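Local coordinates for peptidase M16 inactive domain family protein (Pseudomonas fluorescens, PDB 3GWB) that is of unproven function but belongs to the M16 peptidase family, whose members are generally metal-dependent hydrolases, at residues Q15-A20 and D209-A214; K24-E29 and N196-L201. All coordinates share one frame; numbering follows the deposited sequence.

Interaction 1: Q15-A20 and D209-A214; sequences QTWSTA and DAEAIA
The indole NE1 of Trp-17 and the backbone oxygen of Glu-211 share one water, which bridges strand 15-18 and helix 207-220. NE1 gives its hydrogen to this water at 2.7 Å, and the water in turn donates to Glu-211 O at 2.9 Å.

The rest is van der Waals contact. Trp-17 already points toward the helix at CB, and with CG between the backbone N and the carbonyl carbon (chi1 64°) the six-membered ring is carried to Ala-210 and Glu-211. The far corner of the indole, CH2, meets Ala-210 CB at 3.9 Å, in the plane of the ring. Glu-211 CG comes in obliquely, 3.6 Å above the indole plane and displaced toward the rim. From that CG to Trp-17 CZ2 is 3.8 Å. The carboxylate beyond stands 84° from the indole plane and turns to Arg-207, with which Glu-211 OE2 forms a salt bridge; Arg-207 also bonds Gln-15 OE1. Further along, Thr-19 rests its methyl CG2 at 3.8 Å from Ala-214 O, while its hydroxyl bonds Ser-218 OG and Ala-23 N. A leucine in place of Trp-17 would probably leave the bridging water without its strand-side donor and open a gap beside Ala-210 and Glu-211 CG.

Ala-210 and Ala-214 point their small side chains at the strand, although the two axes stay 10.6 Å apart at closest approach and are inclined by 36°; the indole spans that separation. Helix 207-220 thus packs on one face of the sheet, reaching from strand 15-18, the outermost within this chain, past its neighbour 24-29 and in to strand 197-203, where Leu-201 meets Ala-210 and Ile-213.

Interaction 2: K24-E29 and N196-L201; sequences KVLFVE and NVVIAL
This is a parallel strand pair inside the mixed sheet, with strand 24-29 lying between the border strand 15-18 and strand 197-203. Four bridges set the register, from Lys-24 beside Val-198 to Phe-27 beside Leu-201, and the strand directions differ by only 14°.

The ladder is the staggered one of parallel sheets. Ile-199 N donates to Lys-24 O at 2.6 Å with an almost linear N-H...O angle of 177°, and Ile-199 O takes Leu-26 N at 2.8 Å. Leu-26 O then receives Leu-201 N at 2.9 Å, and Val-28 N closes the run on Leu-201 O; the opening bond, Lys-24 N to Val-197 O, is weak. Ile-199, Leu-26 and Leu-201 each spend both N and O on this partner, whereas Val-25 and Phe-27 turn theirs to strand 15-18.

Val-25, Phe-27, Ile-199 and Leu-201 share one face. With its CG opposite the backbone N (chi1 166°), Phe-27 brings CD1 to 3.3 Å from Leu-201 O and 3.9 Å from Leu-201 CB, while Glu-29 N lies over one ring face near the rim. Val-25 CG2 touches Ile-199 CB at 4.1 Å. On the other face Leu-26 CD1 touches Val-198 CG1 at 4.2 Å, and Leu-26 and Ala-200 meet Met-375 and Val-369 of helix 365-377, respectively.

The polar bonds between these strands are all made by the backbone, and where side chain meets side chain the contact is hydrocarbon; register here is set by the peptide ladder, and burial by the apolar side chains on both faces.

Strand 24-29 is where the two contacts join, their centres about 7 Å apart. It pairs antiparallel with strand 15-18: Trp-17 O lies 2.8 Å from Val-25 N, and Gln-15 O is equally far from Phe-27 N, both probable hydrogen bonds. On the helix-facing side, Trp-17 CH2 packs 3.7 Å from Phe-27 CB, so the indole of interaction 1 rests on a residue of interaction 2. Thr-19 CG2 meets Val-25 CG2 at the same 3.7 Å. Along the chain, strand 197-203 runs on into helix 207-220, which thereby folds back over the strands it follows. Together they describe a sheet edge and the helix packed on one of its faces; neither contact is known to form part of a metal or ligand site.

Interaction 1: Q15-A20 and D209-A214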
ATOM      1  N   GLN A  15      -0.392 -28.295  15.415  1.00 11.65           N
ATOM      2  CA  GLN A  15       0.641 -29.281  15.683  1.00 12.02           C
ATOM      3  C   GLN A  15       1.970 -28.563  15.828  1.00 13.55           C
ATOM      4  O   GLN A  15       2.216 -27.550  15.168  1.00 10.89           O
ATOM      5  CB  GLN A  15       0.710 -30.289  14.542  1.00 13.28           C
ATOM      6  CG  GLN A  15      -0.589 -31.020  14.309  1.00 16.80           C
ATOM      7  CD  GLN A  15      -0.532 -31.905  13.091  1.00 19.30           C
ATOM      8  OE1 GLN A  15       0.250 -32.849  13.035  1.00 21.21           O
ATOM      9  NE2 GLN A  15      -1.363 -31.600  12.098  1.00 17.96           N
ATOM     10  N   THR A  16       2.839 -29.082  16.682  1.00 12.77           N
ATOM     11  CA  THR A  16       4.114 -28.423  16.882  1.00 13.82           C
ATOM     12  C   THR A  16       5.260 -29.394  17.110  1.00 14.40           C
ATOM     13  O   THR A  16       5.064 -30.518  17.578  1.00 13.47           O
ATOM     14  CB  THR A  16       4.034 -27.450  18.075  1.00 15.95           C
ATOM     15  OG1 THR A  16       5.235 -26.666  18.141  1.00 20.69           O
ATOM     16  CG2 THR A  16       3.868 -28.219  19.373  1.00 16.65           C
ATOM     17  N   TRP A  17       6.460 -28.939  16.769  1.00 13.75           N
ATOM     18  CA  TRP A  17       7.676 -29.722  16.930  1.00 14.38           C
ATOM     19  C   TRP A  17       8.836 -28.787  16.642  1.00 15.07           C
ATOM     20  O   TRP A  17       8.621 -27.622  16.296  1.00 13.81           O
ATOM     21  CB  TRP A  17       7.682 -30.925  15.969  1.00 14.06           C
ATOM     22  CG  TRP A  17       7.705 -30.593  14.490  1.00 15.60           C
ATOM     23  CD1 TRP A  17       8.810 -30.430  13.697  1.00 16.47           C
ATOM     24  CD2 TRP A  17       6.569 -30.412  13.627  1.00 14.64           C
ATOM     25  NE1 TRP A  17       8.431 -30.169  12.399  1.00 14.32           N
ATOM     26  CE2 TRP A  17       7.064 -30.156  12.329  1.00 13.53           C
ATOM     27  CE3 TRP A  17       5.182 -30.453  13.826  1.00 12.16           C
ATOM     28  CZ2 TRP A  17       6.217 -29.929  11.236  1.00 13.28           C
ATOM     29  CZ3 TRP A  17       4.343 -30.227  12.737  1.00 11.93           C
ATOM     30  CH2 TRP A  17       4.863 -29.974  11.461  1.00  9.78           C
ATOM     31  N   SER A  18      10.057 -29.282  16.818  1.00 13.33           N
ATOM     32  CA  SER A  18      11.240 -28.482  16.554  1.00 14.41           C
ATOM     33  C   SER A  18      12.100 -29.185  15.520  1.00 13.53           C
ATOM     34  O   SER A  18      12.029 -30.405  15.373  1.00 11.63           O
ATOM     35  CB  SER A  18      12.042 -28.278  17.843  1.00 17.22           C
ATOM     36  OG  SER A  18      11.304 -27.497  18.769  1.00 21.84           O
ATOM     37  N   THR A  19      12.901 -28.420  14.789  1.00  9.86           N
ATOM     38  CA  THR A  19      13.791 -29.014  13.790  1.00 11.90           C
ATOM     39  C   THR A  19      15.125 -29.309  14.475  1.00 13.10           C
ATOM     40  O   THR A  19      15.346 -28.914  15.623  1.00 12.33           O
ATOM     41  CB  THR A  19      14.071 -28.049  12.622  1.00 11.00           C
ATOM     42  OG1 THR A  19      14.760 -26.895  13.122  1.00 11.78           O
ATOM     43  CG2 THR A  19      12.767 -27.627  11.942  1.00 12.46           C
ATOM     44  N   ALA A  20      16.021 -29.987  13.767  1.00 14.67           N
ATOM     45  CA  ALA A  20      17.331 -30.323  14.325  1.00 14.87           C
ATOM     46  C   ALA A  20      18.157 -29.083  14.660  1.00 16.36           C
ATOM     47  O   ALA A  20      19.123 -29.178  15.418  1.00 18.47           O
ATOM     48  CB  ALA A  20      18.101 -31.217  13.354  1.00 15.21           C
ATOM     49  N   ASP A 209       4.415 -33.791   4.907  1.00 12.94           N
ATOM     50  CA  ASP A 209       4.789 -32.756   3.944  1.00 12.31           C
ATOM     51  C   ASP A 209       5.370 -31.577   4.717  1.00 10.83           C
ATOM     52  O   ASP A 209       6.393 -31.011   4.346  1.00 11.78           O
ATOM     53  CB  ASP A 209       3.571 -32.228   3.167  1.00 16.00           C
ATOM     54  CG  ASP A 209       3.024 -33.218   2.151  1.00 19.66           C
ATOM     55  OD1 ASP A 209       3.804 -34.046   1.626  1.00 23.20           O
ATOM     56  OD2 ASP A 209       1.805 -33.140   1.861  1.00 20.33           O
ATOM     57  N   ALA A 210       4.683 -31.203   5.788  1.00 10.32           N
ATOM     58  CA  ALA A 210       5.085 -30.077   6.620  1.00 10.66           C
ATOM     59  C   ALA A 210       6.431 -30.308   7.292  1.00 10.48           C
ATOM     60  O   ALA A 210       7.249 -29.389   7.406  1.00 12.97           O
ATOM     61  CB  ALA A 210       4.013 -29.805   7.665  1.00  9.73           C
ATOM     62  N   GLU A 211       6.660 -31.535   7.748  1.00 10.82           N
ATOM     63  CA  GLU A 211       7.923 -31.853   8.395  1.00 11.69           C
ATOM     64  C   GLU A 211       9.080 -31.640   7.429  1.00  9.10           C
ATOM     65  O   GLU A 211      10.091 -31.041   7.795  1.00  7.66           O
ATOM     66  CB  GLU A 211       7.911 -33.296   8.900  1.00 13.30           C
ATOM     67  CG  GLU A 211       7.503 -33.427  10.361  1.00 16.84           C
ATOM     68  CD  GLU A 211       7.156 -34.856  10.742  1.00 20.02           C
ATOM     69  OE1 GLU A 211       7.678 -35.786  10.086  1.00 21.61           O
ATOM     70  OE2 GLU A 211       6.372 -35.051  11.697  1.00 17.65           O
ATOM     71  N   ALA A 212       8.918 -32.111   6.194  1.00  8.70           N
ATOM     72  CA  ALA A 212       9.954 -31.973   5.165  1.00 10.05           C
ATOM     73  C   ALA A 212      10.207 -30.502   4.819  1.00  9.26           C
ATOM     74  O   ALA A 212      11.360 -30.073   4.694  1.00  9.79           O
ATOM     75  CB  ALA A 212       9.548 -32.751   3.904  1.00 10.20           C
ATOM     76  N   ILE A 213       9.132 -29.731   4.667  1.00  8.18           N
ATOM     77  CA  ILE A 213       9.247 -28.312   4.344  1.00  7.43           C
ATOM     78  C   ILE A 213       9.995 -27.577   5.459  1.00  7.89           C
ATOM     79  O   ILE A 213      10.931 -26.808   5.206  1.00  7.61           O
ATOM     80  CB  ILE A 213       7.854 -27.651   4.195  1.00  8.57           C
ATOM     81  CG1 ILE A 213       7.052 -28.331   3.081  1.00 11.02           C
ATOM     82  CG2 ILE A 213       8.011 -26.151   3.998  1.00  6.78           C
ATOM     83  CD1 ILE A 213       7.778 -28.471   1.791  1.00 15.00           C
ATOM     84  N   ALA A 214       9.582 -27.822   6.697  1.00  7.29           N
ATOM     85  CA  ALA A 214      10.217 -27.153   7.825  1.00  7.48           C
ATOM     86  C   ALA A 214      11.686 -27.523   7.964  1.00  7.42           C
ATOM     87  O   ALA A 214      12.517 -26.663   8.241  1.00  6.32           O
ATOM     88  CB  ALA A 214       9.464 -27.470   9.108  1.00  7.63           C
TER
HETATM   89  O   HOH W   1      10.446 -30.624  10.619  1.00 11.38           O

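Interaction 2: K24-E29 and N196-L201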
ATOM      1  N   LYS A  24      11.407 -23.549  16.072  1.00 14.01           N
ATOM      2  CA  LYS A  24      10.080 -23.932  16.528  1.00 13.75           C
ATOM      3  C   LYS A  24       9.150 -23.995  15.318  1.00 10.10           C
ATOM      4  O   LYS A  24       9.056 -23.037  14.559  1.00 10.47           O
ATOM      5  CB  LYS A  24       9.547 -22.898  17.518  1.00 16.22           C
ATOM      6  CG  LYS A  24      10.482 -22.593  18.669  1.00 21.33           C
ATOM      7  CD  LYS A  24       9.942 -21.454  19.535  1.00 24.70           C
ATOM      8  CE  LYS A  24       8.627 -21.836  20.204  1.00 27.47           C
ATOM      9  NZ  LYS A  24       8.806 -23.019  21.086  1.00 30.80           N
ATOM     10  N   VAL A  25       8.474 -25.122  15.139  1.00  7.97           N
ATOM     11  CA  VAL A  25       7.542 -25.292  14.027  1.00  8.77           C
ATOM     12  C   VAL A  25       6.086 -25.434  14.503  1.00  8.41           C
ATOM     13  O   VAL A  25       5.799 -26.184  15.440  1.00  7.68           O
ATOM     14  CB  VAL A  25       7.884 -26.559  13.194  1.00  9.92           C
ATOM     15  CG1 VAL A  25       6.969 -26.648  11.986  1.00  7.87           C
ATOM     16  CG2 VAL A  25       9.338 -26.538  12.757  1.00  9.05           C
ATOM     17  N   LEU A  26       5.172 -24.701  13.869  1.00  7.04           N
ATOM     18  CA  LEU A  26       3.746 -24.812  14.193  1.00  6.12           C
ATOM     19  C   LEU A  26       3.020 -25.048  12.876  1.00  8.39           C
ATOM     20  O   LEU A  26       3.283 -24.364  11.877  1.00  9.02           O
ATOM     21  CB  LEU A  26       3.218 -23.551  14.872  1.00  8.24           C
ATOM     22  CG  LEU A  26       3.657 -23.370  16.327  1.00  9.88           C
ATOM     23  CD1 LEU A  26       5.100 -22.861  16.385  1.00 11.95           C
ATOM     24  CD2 LEU A  26       2.715 -22.392  17.005  1.00 10.33           C
ATOM     25  N   PHE A  27       2.099 -25.999  12.871  1.00  6.14           N
ATOM     26  CA  PHE A  27       1.401 -26.361  11.646  1.00  9.12           C
ATOM     27  C   PHE A  27      -0.076 -26.671  11.820  1.00 10.60           C
ATOM     28  O   PHE A  27      -0.484 -27.302  12.800  1.00  9.65           O
ATOM     29  CB  PHE A  27       2.108 -27.576  11.040  1.00  7.81           C
ATOM     30  CG  PHE A  27       1.322 -28.277   9.970  1.00 10.40           C
ATOM     31  CD1 PHE A  27       1.071 -27.659   8.747  1.00 10.47           C
ATOM     32  CD2 PHE A  27       0.855 -29.572  10.180  1.00 11.24           C
ATOM     33  CE1 PHE A  27       0.356 -28.325   7.750  1.00  7.72           C
ATOM     34  CE2 PHE A  27       0.142 -30.243   9.190  1.00 12.44           C
ATOM     35  CZ  PHE A  27      -0.101 -29.622   7.975  1.00  7.95           C
ATOM     36  N   VAL A  28      -0.872 -26.212  10.857  1.00 11.15           N
ATOM     37  CA  VAL A  28      -2.309 -26.476  10.840  1.00 10.08           C
ATOM     38  C   VAL A  28      -2.648 -26.998   9.445  1.00 12.46           C
ATOM     39  O   VAL A  28      -2.398 -26.320   8.439  1.00  8.45           O
ATOM     40  CB  VAL A  28      -3.140 -25.196  11.105  1.00 10.06           C
ATOM     41  CG1 VAL A  28      -4.620 -25.476  10.869  1.00 13.32           C
ATOM     42  CG2 VAL A  28      -2.918 -24.711  12.529  1.00 10.04           C
ATOM     43  N   GLU A  29      -3.194 -28.207   9.376  1.00 11.41           N
ATOM     44  CA  GLU A  29      -3.568 -28.773   8.089  1.00 14.21           C
ATOM     45  C   GLU A  29      -4.913 -28.157   7.697  1.00 14.01           C
ATOM     46  O   GLU A  29      -5.826 -28.078   8.517  1.00 13.07           O
ATOM     47  CB  GLU A  29      -3.694 -30.297   8.182  1.00 16.18           C
ATOM     48  CG  GLU A  29      -3.825 -30.985   6.824  1.00 20.30           C
ATOM     49  CD  GLU A  29      -3.954 -32.497   6.923  1.00 25.66           C
ATOM     50  OE1 GLU A  29      -3.165 -33.114   7.667  1.00 29.57           O
ATOM     51  OE2 GLU A  29      -4.832 -33.076   6.244  1.00 25.11           O
ATOM     52  N   ASN A 196      16.963 -19.010  15.947  1.00  9.62           N
ATOM     53  CA  ASN A 196      16.294 -17.741  16.248  1.00 10.21           C
ATOM     54  C   ASN A 196      15.014 -17.526  15.439  1.00 10.70           C
ATOM     55  O   ASN A 196      14.494 -16.410  15.374  1.00 13.08           O
ATOM     56  CB  ASN A 196      17.270 -16.585  15.967  1.00  9.97           C
ATOM     57  CG  ASN A 196      16.869 -15.295  16.650  1.00 11.82           C
ATOM     58  OD1 ASN A 196      16.599 -15.278  17.848  1.00 12.78           O
ATOM     59  ND2 ASN A 196      16.848 -14.197  15.891  1.00  9.64           N
ATOM     60  N   VAL A 197      14.500 -18.587  14.828  1.00  8.91           N
ATOM     61  CA  VAL A 197      13.300 -18.450  14.012  1.00  8.73           C
ATOM     62  C   VAL A 197      12.128 -19.345  14.402  1.00  9.23           C
ATOM     63  O   VAL A 197      12.301 -20.417  14.991  1.00  9.27           O
ATOM     64  CB  VAL A 197      13.622 -18.727  12.522  1.00  8.60           C
ATOM     65  CG1 VAL A 197      13.782 -20.234  12.302  1.00  5.40           C
ATOM     66  CG2 VAL A 197      12.513 -18.147  11.619  1.00  6.03           C
ATOM     67  N   VAL A 198      10.929 -18.879  14.074  1.00  7.75           N
ATOM     68  CA  VAL A 198       9.705 -19.633  14.303  1.00  7.80           C
ATOM     69  C   VAL A 198       9.183 -19.953  12.908  1.00  7.72           C
ATOM     70  O   VAL A 198       9.071 -19.060  12.079  1.00  7.98           O
ATOM     71  CB  VAL A 198       8.626 -18.806  15.032  1.00  8.98           C
ATOM     72  CG1 VAL A 198       7.306 -19.586  15.055  1.00  7.82           C
ATOM     73  CG2 VAL A 198       9.079 -18.503  16.455  1.00  7.49           C
ATOM     74  N   ILE A 199       8.869 -21.216  12.653  1.00  8.03           N
ATOM     75  CA  ILE A 199       8.375 -21.636  11.343  1.00  9.25           C
ATOM     76  C   ILE A 199       6.898 -21.992  11.442  1.00  7.24           C
ATOM     77  O   ILE A 199       6.538 -22.970  12.087  1.00  9.52           O
ATOM     78  CB  ILE A 199       9.164 -22.866  10.835  1.00  8.58           C
ATOM     79  CG1 ILE A 199      10.635 -22.492  10.661  1.00  9.08           C
ATOM     80  CG2 ILE A 199       8.589 -23.366   9.522  1.00 10.32           C
ATOM     81  CD1 ILE A 199      11.529 -23.692  10.435  1.00 10.96           C
ATOM     82  N   ALA A 200       6.047 -21.191  10.806  1.00  8.29           N
ATOM     83  CA  ALA A 200       4.606 -21.420  10.837  1.00  6.05           C
ATOM     84  C   ALA A 200       4.126 -21.838   9.455  1.00  7.74           C
ATOM     85  O   ALA A 200       4.477 -21.218   8.459  1.00  6.19           O
ATOM     86  CB  ALA A 200       3.890 -20.145  11.286  1.00  7.49           C
ATOM     87  N   LEU A 201       3.320 -22.891   9.404  1.00  5.80           N
ATOM     88  CA  LEU A 201       2.811 -23.431   8.142  1.00  9.55           C
ATOM     89  C   LEU A 201       1.325 -23.729   8.204  1.00  9.38           C
ATOM     90  O   LEU A 201       0.858 -24.360   9.144  1.00  8.70           O
ATOM     91  CB  LEU A 201       3.534 -24.741   7.807  1.00 10.24           C
ATOM     92  CG  LEU A 201       4.822 -24.758   6.990  1.00 14.66           C
ATOM     93  CD1 LEU A 201       5.429 -26.162   7.041  1.00 16.15           C
ATOM     94  CD2 LEU A 201       4.511 -24.352   5.542  1.00 16.27           C
TER